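Local coordinates for protein cadherin-23 (Mus musculus, PDB 5UZ8) that probably mediates calcium-dependent adhesion in the inner ear, its tandem extracellular cadherin repeats forming part of the mechanotransduction apparatus of hearing, at residues A124-I129 with R212-N217; E159-I164 with S175-E180. All blocks are in the same frame, centred on the assembly; numbering follows the deposited sequence.

In the fold
Both contacts lie in the middle one of three cadherin repeats, their centres 11 Å apart, and contact 2 falls within the chain length that contact 1 spans. Contact 1 pairs the ends of two parallel strands; contact 2 ties a short edge strand to the loop that runs into the same calcium cluster at the junction with the next repeat. Arg179 links them: its backbone N probably donates to Glu127 OE1 (2.9 Å), and its side-chain NE makes a salt bridge with Asp215 OD1 (3.0 Å). The calcium ions of chains F and G take ligands from both contacts, and the glutathione coordinates the chain G ion.

Contact 1. Residues A124-I129 with R212-N217; sequences AVFEDI and RVLDVN. With CA (calcium ion), chain F; CA (calcium ion), chain G; CA (calcium ion), chain E.
The first strand of the repeat's mixed sheet, edge strand 121-126, pairs in parallel with the last, 204-214, and both run out into the inter-repeat calcium site, with Val125 hydrogen-bonded through both its N and its O. Val125 N donates to Arg212 O and Val125 O accepts from Leu214 N (2.8 Å); Glu127 N then continues the pattern by donating to Leu214 O. On one face of the sheet Ala124, Phe126 and Leu214 form a small apolar patch. Leu214 CD1 sits over the centre of the Phe126 ring, 4.1 Å from its centroid, a CH-pi contact, while Leu214 CB approaches the ring at CD1 and Asp215 O meets its edge in plane. On the other face, Val213 CG1 packs against Glu127 CB (3.5 Å) where the first strand ends; farther on, the side chains of Val216 and Asp128 cross at about a right angle, Val216 CG2 touching Asp128 CG. Glu127 carries the polar part of the contact. CG stands between the backbone N and the carbonyl carbon (chi1 64°), and the chain beyond is extended, which carries the carboxylate across to 215-216. Its anti lone pair on OE2 takes a nearly straight bond from Val216 N (3.0 Å, 173°), fixing the rotation of the group, and its two oxygens bridge two calcium ions, with OE1 on the chain G ion. Glu127 OE1 probably also accepts from the backbone N of Arg179, whose side chain forms a salt bridge with Asp215. The sequence Asp-Val-Asn-Asp starting at Asp215 is the cadherin linker motif: Asn217 OD1 binds the calcium of chain E, together with residues of the next repeat such as Asp251. Two carboxylates and a backbone carbonyl supply three of the seven ligand atoms of the chain F ion: Glu127 OE2, Asp215 OD1 and, at 2.4 Å, Val216 O.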
ATOM      1  N   ALA A 124       1.090 -12.329   6.238  1.00 16.51           N
ATOM      2  CA  ALA A 124       0.215 -13.155   7.064  1.00 16.31           C
ATOM      3  C   ALA A 124       0.637 -12.970   8.495  1.00 16.67           C
ATOM      4  O   ALA A 124       1.855 -12.996   8.801  1.00 17.37           O
ATOM      5  CB  ALA A 124       0.336 -14.621   6.679  1.00 17.10           C
ATOM      6  N   VAL A 125      -0.332 -12.814   9.379  1.00 15.52           N
ATOM      7  CA  VAL A 125      -0.058 -12.620  10.790  1.00 16.09           C
ATOM      8  C   VAL A 125      -0.994 -13.484  11.582  1.00 15.80           C
ATOM      9  O   VAL A 125      -2.117 -13.690  11.158  1.00 15.37           O
ATOM     10  CB  VAL A 125      -0.197 -11.154  11.241  1.00 16.68           C
ATOM     11  CG1 VAL A 125       0.837 -10.276  10.513  1.00 17.53           C
ATOM     12  CG2 VAL A 125      -1.604 -10.613  11.037  1.00 16.38           C
ATOM     13  N   PHE A 126      -0.559 -13.935  12.749  1.00 15.93           N
ATOM     14  CA  PHE A 126      -1.442 -14.688  13.636  1.00 16.05           C
ATOM     15  C   PHE A 126      -2.448 -13.743  14.285  1.00 15.40           C
ATOM     16  O   PHE A 126      -2.153 -12.589  14.557  1.00 15.35           O
ATOM     17  CB  PHE A 126      -0.655 -15.481  14.679  1.00 17.37           C
ATOM     18  CG  PHE A 126       0.034 -16.702  14.114  1.00 19.37           C
ATOM     19  CD1 PHE A 126      -0.667 -17.887  13.922  1.00 19.94           C
ATOM     20  CD2 PHE A 126       1.379 -16.658  13.757  1.00 20.86           C
ATOM     21  CE1 PHE A 126      -0.043 -19.010  13.383  1.00 21.23           C
ATOM     22  CE2 PHE A 126       2.010 -17.774  13.208  1.00 21.81           C
ATOM     23  CZ  PHE A 126       1.305 -18.947  13.027  1.00 22.27           C
ATOM     24  N   GLU A 127      -3.653 -14.245  14.499  1.00 14.84           N
ATOM     25  CA  GLU A 127      -4.732 -13.468  15.087  1.00 14.96           C
ATOM     26  C   GLU A 127      -4.436 -12.928  16.477  1.00 15.74           C
ATOM     27  O   GLU A 127      -5.069 -11.941  16.898  1.00 16.28           O
ATOM     28  CB  GLU A 127      -6.054 -14.267  15.069  1.00 15.01           C
ATOM     29  CG  GLU A 127      -6.062 -15.542  15.899  1.00 15.17           C
ATOM     30  CD  GLU A 127      -7.437 -16.173  15.960  1.00 15.37           C
ATOM     31  OE1 GLU A 127      -8.416 -15.416  16.151  1.00 15.54           O
ATOM     32  OE2 GLU A 127      -7.565 -17.408  15.740  1.00 14.80           O
ATOM     33  N   ASP A 128      -3.449 -13.500  17.168  1.00 16.10           N
ATOM     34  CA  ASP A 128      -3.060 -12.989  18.487  1.00 18.00           C
ATOM     35  C   ASP A 128      -1.913 -11.962  18.441  1.00 17.84           C
ATOM     36  O   ASP A 128      -1.319 -11.630  19.471  1.00 18.70           O
ATOM     37  CB  ASP A 128      -2.760 -14.140  19.460  1.00 19.33           C
ATOM     38  CG  ASP A 128      -1.583 -14.980  19.042  1.00 20.93           C
ATOM     39  OD1 ASP A 128      -1.055 -14.774  17.928  1.00 21.01           O
ATOM     40  OD2 ASP A 128      -1.177 -15.870  19.839  1.00 23.05           O
ATOM     41  N   ILE A 129      -1.567 -11.493  17.248  1.00 17.06           N
ATOM     42  CA  ILE A 129      -0.537 -10.462  17.085  1.00 17.25           C
ATOM     43  C   ILE A 129      -0.817  -9.253  17.992  1.00 18.06           C
ATOM     44  O   ILE A 129      -1.960  -8.801  18.091  1.00 17.78           O
ATOM     45  CB  ILE A 129      -0.449 -10.005  15.623  1.00 16.24           C
ATOM     46  CG1 ILE A 129       0.702  -9.033  15.417  1.00 16.52           C
ATOM     47  CG2 ILE A 129      -1.775  -9.401  15.144  1.00 15.76           C
ATOM     48  CD1 ILE A 129       1.017  -8.835  13.947  1.00 16.15           C
ATOM     49  N   ARG A 212      -3.462 -11.479   5.696  1.00 13.93           N
ATOM     50  CA  ARG A 212      -4.164 -12.732   5.961  1.00 14.47           C
ATOM     51  C   ARG A 212      -3.947 -13.087   7.421  1.00 14.69           C
ATOM     52  O   ARG A 212      -2.837 -12.971   7.939  1.00 15.16           O
ATOM     53  CB  ARG A 212      -3.714 -13.839   5.030  1.00 14.96           C
ATOM     54  CG  ARG A 212      -3.962 -13.483   3.569  1.00 15.54           C
ATOM     55  CD  ARG A 212      -3.916 -14.685   2.625  1.00 16.43           C
ATOM     56  NE  ARG A 212      -4.100 -14.229   1.266  1.00 17.31           N
ATOM     57  CZ  ARG A 212      -5.272 -13.926   0.704  1.00 17.94           C
ATOM     58  NH1 ARG A 212      -6.430 -14.110   1.349  1.00 17.56           N
ATOM     59  NH2 ARG A 212      -5.275 -13.456  -0.537  1.00 19.11           N
ATOM     60  N   VAL A 213      -5.026 -13.484   8.091  1.00 14.41           N
ATOM     61  CA  VAL A 213      -5.006 -13.679   9.533  1.00 14.91           C
ATOM     62  C   VAL A 213      -4.989 -15.172   9.786  1.00 15.08           C
ATOM     63  O   VAL A 213      -5.931 -15.878   9.435  1.00 15.49           O
ATOM     64  CB  VAL A 213      -6.233 -13.041  10.184  1.00 15.20           C
ATOM     65  CG1 VAL A 213      -6.195 -13.201  11.701  1.00 15.56           C
ATOM     66  CG2 VAL A 213      -6.300 -11.580   9.807  1.00 15.40           C
ATOM     67  N   LEU A 214      -3.917 -15.635  10.393  1.00 15.12           N
ATOM     68  CA  LEU A 214      -3.707 -17.066  10.655  1.00 16.04           C
ATOM     69  C   LEU A 214      -4.338 -17.497  11.977  1.00 15.81           C
ATOM     70  O   LEU A 214      -4.330 -16.748  12.950  1.00 15.22           O
ATOM     71  CB  LEU A 214      -2.205 -17.378  10.656  1.00 17.10           C
ATOM     72  CG  LEU A 214      -1.473 -16.932   9.396  1.00 17.62           C
ATOM     73  CD1 LEU A 214       0.021 -17.197   9.530  1.00 18.83           C
ATOM     74  CD2 LEU A 214      -2.042 -17.612   8.165  1.00 18.41           C
ATOM     75  N   ASP A 215      -4.828 -18.740  12.019  1.00 16.44           N
ATOM     76  CA  ASP A 215      -5.583 -19.245  13.162  1.00 16.31           C
ATOM     77  C   ASP A 215      -4.686 -19.541  14.357  1.00 16.57           C
ATOM     78  O   ASP A 215      -3.574 -20.063  14.200  1.00 17.82           O
ATOM     79  CB  ASP A 215      -6.306 -20.517  12.766  1.00 16.61           C
ATOM     80  CG  ASP A 215      -7.415 -20.890  13.710  1.00 16.62           C
ATOM     81  OD1 ASP A 215      -8.169 -19.995  14.185  1.00 15.80           O
ATOM     82  OD2 ASP A 215      -7.540 -22.121  13.955  1.00 16.95           O
ATOM     83  N   VAL A 216      -5.197 -19.216  15.528  1.00 15.41           N
ATOM     84  CA  VAL A 216      -4.727 -19.716  16.815  1.00 16.18           C
ATOM     85  C   VAL A 216      -5.892 -20.517  17.375  1.00 15.96           C
ATOM     86  O   VAL A 216      -7.073 -20.197  17.111  1.00 14.51           O
ATOM     87  CB  VAL A 216      -4.409 -18.522  17.748  1.00 16.93           C
ATOM     88  CG1 VAL A 216      -4.131 -18.932  19.181  1.00 18.36           C
ATOM     89  CG2 VAL A 216      -3.239 -17.772  17.152  1.00 17.13           C
ATOM     90  N   ASN A 217      -5.584 -21.584  18.095  1.00 15.94           N
ATOM     91  CA  ASN A 217      -6.658 -22.361  18.695  1.00 15.87           C
ATOM     92  C   ASN A 217      -7.175 -21.605  19.921  1.00 16.18           C
ATOM     93  O   ASN A 217      -6.712 -21.851  21.031  1.00 17.37           O
ATOM     94  CB  ASN A 217      -6.180 -23.753  19.119  1.00 16.18           C
ATOM     95  CG  ASN A 217      -7.336 -24.636  19.529  1.00 15.71           C
ATOM     96  OD1 ASN A 217      -8.421 -24.544  18.945  1.00 14.94           O
ATOM     97  ND2 ASN A 217      -7.144 -25.444  20.554  1.00 16.17           N
TER
HETATM   98 CA    CA F2605      -9.011 -19.161  16.179  1.00 14.15          CA
HETATM   99 CA    CA G2606     -10.233 -15.707  17.622  1.00 16.22          CA
HETATM  100 CA    CA E2604     -10.700 -25.033  18.932  1.00 13.56          CA
HETATM  101  O   HOH W   1      -9.500 -13.587  18.615  1.00 16.02           O

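Contact 2. Residues E159-I164 with S175-E180. With CA (calcium ion), chain G; CA (calcium ion), chain F; GSH (glutathione), chain L.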
ATOM      1  N   GLU A 159     -10.364   0.211   8.795  1.00 23.57           N
ATOM      2  CA  GLU A 159     -11.447  -0.525   9.463  1.00 24.89           C
ATOM      3  C   GLU A 159     -11.330  -0.471  11.003  1.00 24.14           C
ATOM      4  O   GLU A 159     -11.950  -1.251  11.720  1.00 22.61           O
ATOM      5  CB  GLU A 159     -11.520  -1.963   8.936  1.00 26.03           C
ATOM      6  CG  GLU A 159     -11.625  -2.036   7.412  1.00 27.51           C
ATOM      7  CD  GLU A 159     -11.716  -3.468   6.875  1.00 29.09           C
ATOM      8  OE1 GLU A 159     -12.287  -4.364   7.585  1.00 27.07           O
ATOM      9  OE2 GLU A 159     -11.187  -3.669   5.734  1.00 29.88           O
ATOM     10  N   GLY A 160     -10.534   0.477  11.488  1.00 22.81           N
ATOM     11  CA  GLY A 160     -10.179   0.524  12.901  1.00 23.00           C
ATOM     12  C   GLY A 160      -9.252  -0.589  13.359  1.00 21.10           C
ATOM     13  O   GLY A 160      -8.957  -0.662  14.562  1.00 20.72           O
ATOM     14  N   LYS A 161      -8.771  -1.430  12.426  1.00 19.51           N
ATOM     15  CA  LYS A 161      -7.899  -2.542  12.762  1.00 18.77           C
ATOM     16  C   LYS A 161      -6.430  -2.265  12.456  1.00 17.58           C
ATOM     17  O   LYS A 161      -5.569  -2.857  13.105  1.00 17.07           O
ATOM     18  CB  LYS A 161      -8.299  -3.805  11.980  1.00 18.93           C
ATOM     19  CG  LYS A 161      -9.787  -4.168  12.019  1.00 20.50           C
ATOM     20  CD  LYS A 161     -10.379  -4.074  13.397  1.00 22.52           C
ATOM     21  CE  LYS A 161      -9.873  -5.187  14.267  1.00 23.16           C
ATOM     22  NZ  LYS A 161     -10.635  -5.214  15.558  1.00 25.04           N
ATOM     23  N   PHE A 162      -6.168  -1.444  11.445  1.00 16.21           N
ATOM     24  CA  PHE A 162      -4.820  -1.114  10.992  1.00 15.59           C
ATOM     25  C   PHE A 162      -4.646   0.385  10.807  1.00 15.83           C
ATOM     26  O   PHE A 162      -5.609   1.115  10.513  1.00 15.86           O
ATOM     27  CB  PHE A 162      -4.538  -1.790   9.655  1.00 15.08           C
ATOM     28  CG  PHE A 162      -4.739  -3.273   9.696  1.00 14.96           C
ATOM     29  CD1 PHE A 162      -3.767  -4.084  10.235  1.00 15.01           C
ATOM     30  CD2 PHE A 162      -5.957  -3.834   9.308  1.00 15.47           C
ATOM     31  CE1 PHE A 162      -3.969  -5.453  10.354  1.00 15.30           C
ATOM     32  CE2 PHE A 162      -6.153  -5.196   9.397  1.00 15.11           C
ATOM     33  CZ  PHE A 162      -5.154  -6.003   9.919  1.00 14.99           C
ATOM     34  N   ALA A 163      -3.399   0.817  10.960  1.00 15.27           N
ATOM     35  CA  ALA A 163      -3.024   2.198  10.766  1.00 15.94           C
ATOM     36  C   ALA A 163      -1.695   2.257  10.052  1.00 15.28           C
ATOM     37  O   ALA A 163      -0.886   1.320  10.106  1.00 14.97           O
ATOM     38  CB  ALA A 163      -2.911   2.910  12.100  1.00 17.37           C
ATOM     39  N   ILE A 164      -1.477   3.349   9.357  1.00 14.68           N
ATOM     40  CA  ILE A 164      -0.226   3.549   8.638  1.00 14.21           C
ATOM     41  C   ILE A 164       0.450   4.796   9.137  1.00 14.34           C
ATOM     42  O   ILE A 164      -0.221   5.796   9.440  1.00 14.72           O
ATOM     43  CB  ILE A 164      -0.446   3.661   7.103  1.00 14.26           C
ATOM     44  CG1 ILE A 164       0.877   3.556   6.342  1.00 14.29           C
ATOM     45  CG2 ILE A 164      -1.165   4.962   6.734  1.00 15.05           C
ATOM     46  CD1 ILE A 164       0.712   3.160   4.866  1.00 13.97           C
ATOM     47  N   SER A 175      -5.998  -2.366  16.490  1.00 19.58           N
ATOM     48  CA  SER A 175      -6.746  -3.061  17.525  1.00 20.66           C
ATOM     49  C   SER A 175      -6.737  -4.569  17.258  1.00 19.33           C
ATOM     50  O   SER A 175      -6.393  -5.022  16.176  1.00 17.69           O
ATOM     51  CB  SER A 175      -8.178  -2.563  17.575  1.00 21.97           C
ATOM     52  OG  SER A 175      -8.717  -2.777  16.287  1.00 22.37           O
ATOM     53  N   SER A 176      -7.108  -5.351  18.259  1.00 19.89           N
ATOM     54  CA  SER A 176      -6.852  -6.792  18.191  1.00 19.25           C
ATOM     55  C   SER A 176      -7.650  -7.472  17.065  1.00 18.27           C
ATOM     56  O   SER A 176      -8.774  -7.078  16.732  1.00 18.58           O
ATOM     57  CB  SER A 176      -7.138  -7.458  19.539  1.00 20.68           C
ATOM     58  OG  SER A 176      -8.468  -7.255  19.904  1.00 21.87           O
ATOM     59  N   LEU A 177      -7.023  -8.464  16.461  1.00 16.86           N
ATOM     60  CA  LEU A 177      -7.602  -9.214  15.387  1.00 16.45           C
ATOM     61  C   LEU A 177      -8.311 -10.447  15.950  1.00 16.48           C
ATOM     62  O   LEU A 177      -8.098 -10.843  17.084  1.00 17.03           O
ATOM     63  CB  LEU A 177      -6.502  -9.616  14.398  1.00 16.28           C
ATOM     64  CG  LEU A 177      -5.708  -8.416  13.847  1.00 16.70           C
ATOM     65  CD1 LEU A 177      -4.727  -8.857  12.770  1.00 16.60           C
ATOM     66  CD2 LEU A 177      -6.584  -7.280  13.317  1.00 17.26           C
ATOM     67  N   ASP A 178      -9.172 -11.014  15.114  1.00 16.21           N
ATOM     68  CA  ASP A 178      -9.906 -12.238  15.411  1.00 16.32           C
ATOM     69  C   ASP A 178     -10.187 -12.918  14.104  1.00 16.09           C
ATOM     70  O   ASP A 178     -11.070 -12.495  13.335  1.00 16.19           O
ATOM     71  CB  ASP A 178     -11.185 -11.905  16.184  1.00 16.69           C
ATOM     72  CG  ASP A 178     -11.992 -13.140  16.572  1.00 16.69           C
ATOM     73  OD1 ASP A 178     -11.551 -14.286  16.273  1.00 15.80           O
ATOM     74  OD2 ASP A 178     -13.080 -12.955  17.167  1.00 16.95           O
ATOM     75  N   ARG A 179      -9.458 -13.998  13.828  1.00 15.55           N
ATOM     76  CA  ARG A 179      -9.711 -14.741  12.584  1.00 15.66           C
ATOM     77  C   ARG A 179     -11.175 -15.156  12.391  1.00 15.38           C
ATOM     78  O   ARG A 179     -11.696 -15.212  11.258  1.00 15.28           O
ATOM     79  CB  ARG A 179      -8.839 -15.973  12.500  1.00 16.04           C
ATOM     80  CG  ARG A 179      -8.795 -16.534  11.078  1.00 16.68           C
ATOM     81  CD  ARG A 179      -8.370 -17.987  11.098  1.00 17.48           C
ATOM     82  NE  ARG A 179      -9.398 -18.767  11.771  1.00 17.20           N
ATOM     83  CZ  ARG A 179     -10.539 -19.182  11.225  1.00 18.42           C
ATOM     84  NH1 ARG A 179     -10.799 -19.041   9.922  1.00 18.83           N
ATOM     85  NH2 ARG A 179     -11.414 -19.833  11.980  1.00 19.05           N
ATOM     86  N   GLU A 180     -11.814 -15.495  13.511  1.00 15.27           N
ATOM     87  CA  GLU A 180     -13.167 -15.967  13.460  1.00 15.86           C
ATOM     88  C   GLU A 180     -14.187 -14.870  13.031  1.00 16.93           C
ATOM     89  O   GLU A 180     -15.273 -15.191  12.542  1.00 17.47           O
ATOM     90  CB  GLU A 180     -13.554 -16.537  14.821  1.00 15.84           C
ATOM     91  CG  GLU A 180     -13.027 -17.935  15.112  1.00 15.18           C
ATOM     92  CD  GLU A 180     -11.541 -18.010  15.376  1.00 14.43           C
ATOM     93  OE1 GLU A 180     -10.868 -18.839  14.717  1.00 15.37           O
ATOM     94  OE2 GLU A 180     -11.017 -17.264  16.217  1.00 14.23           O
TER
HETATM   95 CA    CA G2606     -10.233 -15.707  17.622  1.00 16.22          CA
HETATM   96 CA    CA F2605      -9.011 -19.161  16.179  1.00 14.15          CA
HETATM   97  N1  GSH L2611     -12.845 -11.707  22.651  1.00 29.29           N
HETATM   98  CA1 GSH L2611     -11.726 -12.603  22.401  1.00 30.20           C
HETATM   99  C1  GSH L2611     -10.729 -11.902  21.509  1.00 30.75           C
HETATM  100  O11 GSH L2611     -11.029 -10.762  21.084  1.00 30.86           O
HETATM  101  O12 GSH L2611      -9.670 -12.510  21.214  1.00 30.49           O
HETATM  102  CB1 GSH L2611     -12.192 -13.917  21.744  1.00 27.76           C
HETATM  103  CG1 GSH L2611     -12.798 -13.691  20.360  1.00 25.81           C
HETATM  104  CD1 GSH L2611     -12.967 -14.999  19.622  1.00 24.01           C
HETATM  105  OE1 GSH L2611     -12.001 -15.620  19.188  1.00 22.16           O
HETATM  106  N2  GSH L2611     -14.222 -15.395  19.440  1.00 22.61           N
HETATM  107  CA2 GSH L2611     -14.583 -16.512  18.592  1.00 22.48           C
HETATM  108  C2  GSH L2611     -15.559 -16.099  17.528  1.00 22.48           C
HETATM  109  O2  GSH L2611     -16.336 -16.928  17.086  1.00 21.99           O
HETATM  110  CB2 GSH L2611     -15.145 -17.638  19.459  1.00 22.86           C
HETATM  111  SG2 GSH L2611     -13.846 -18.213  20.567  1.00 24.62           S
HETATM  112  N3  GSH L2611     -15.463 -14.842  17.075  1.00 22.97           N
HETATM  113  CA3 GSH L2611     -16.277 -14.319  15.994  1.00 23.53           C
HETATM  114  C3  GSH L2611     -17.179 -13.185  16.439  1.00 25.49           C
HETATM  115  O31 GSH L2611     -17.987 -12.744  15.590  1.00 26.32           O
HETATM  116  O32 GSH L2611     -17.066 -12.703  17.596  1.00 26.92           O
HETATM  117  O   HOH W   1      -9.500 -13.587  18.615  1.00 16.02           O
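Lys161 folds its aliphatic chain along the 175-177 backbone, with CE against Leu177 CD2 (4.0 Å) and the ammonium at Ser176 O. Bends at chi2 (-45°) and chi3 (-71°) turn NZ back to donate to Ser176 O at 2.9 Å, tilted from the carbonyl plane, and more weakly to Ser175 OG. That hydroxyl in turn donates to Gly160 O (2.7 Å), joining the two loops through one serine. With the lysine cut back to alanine, Ser176 O and Ser175 OG would probably each lose this donor and a gap would open beside Leu177 CD2. Leu177 CD2 also meets Phe162 CZ (3.9 Å), the two side chains crossing at about a right angle. Beyond Leu177, Asp178 OD1 accepts from Glu180 N, an Asx turn, from above the carboxylate plane, and both residues bind the chain G calcium, Glu180 through OE2 at 2.2 Å. Glutathione supplies its OE1 to the same ion and gives N3 to Asp178 OD2 (3.0 Å), while Arg179 NH2 makes a salt bridge with Glu180 OE1. Asp178, Arg179 and Glu180 form the Asp-Arg-Glu calcium-binding motif characteristic of cadherin repeats.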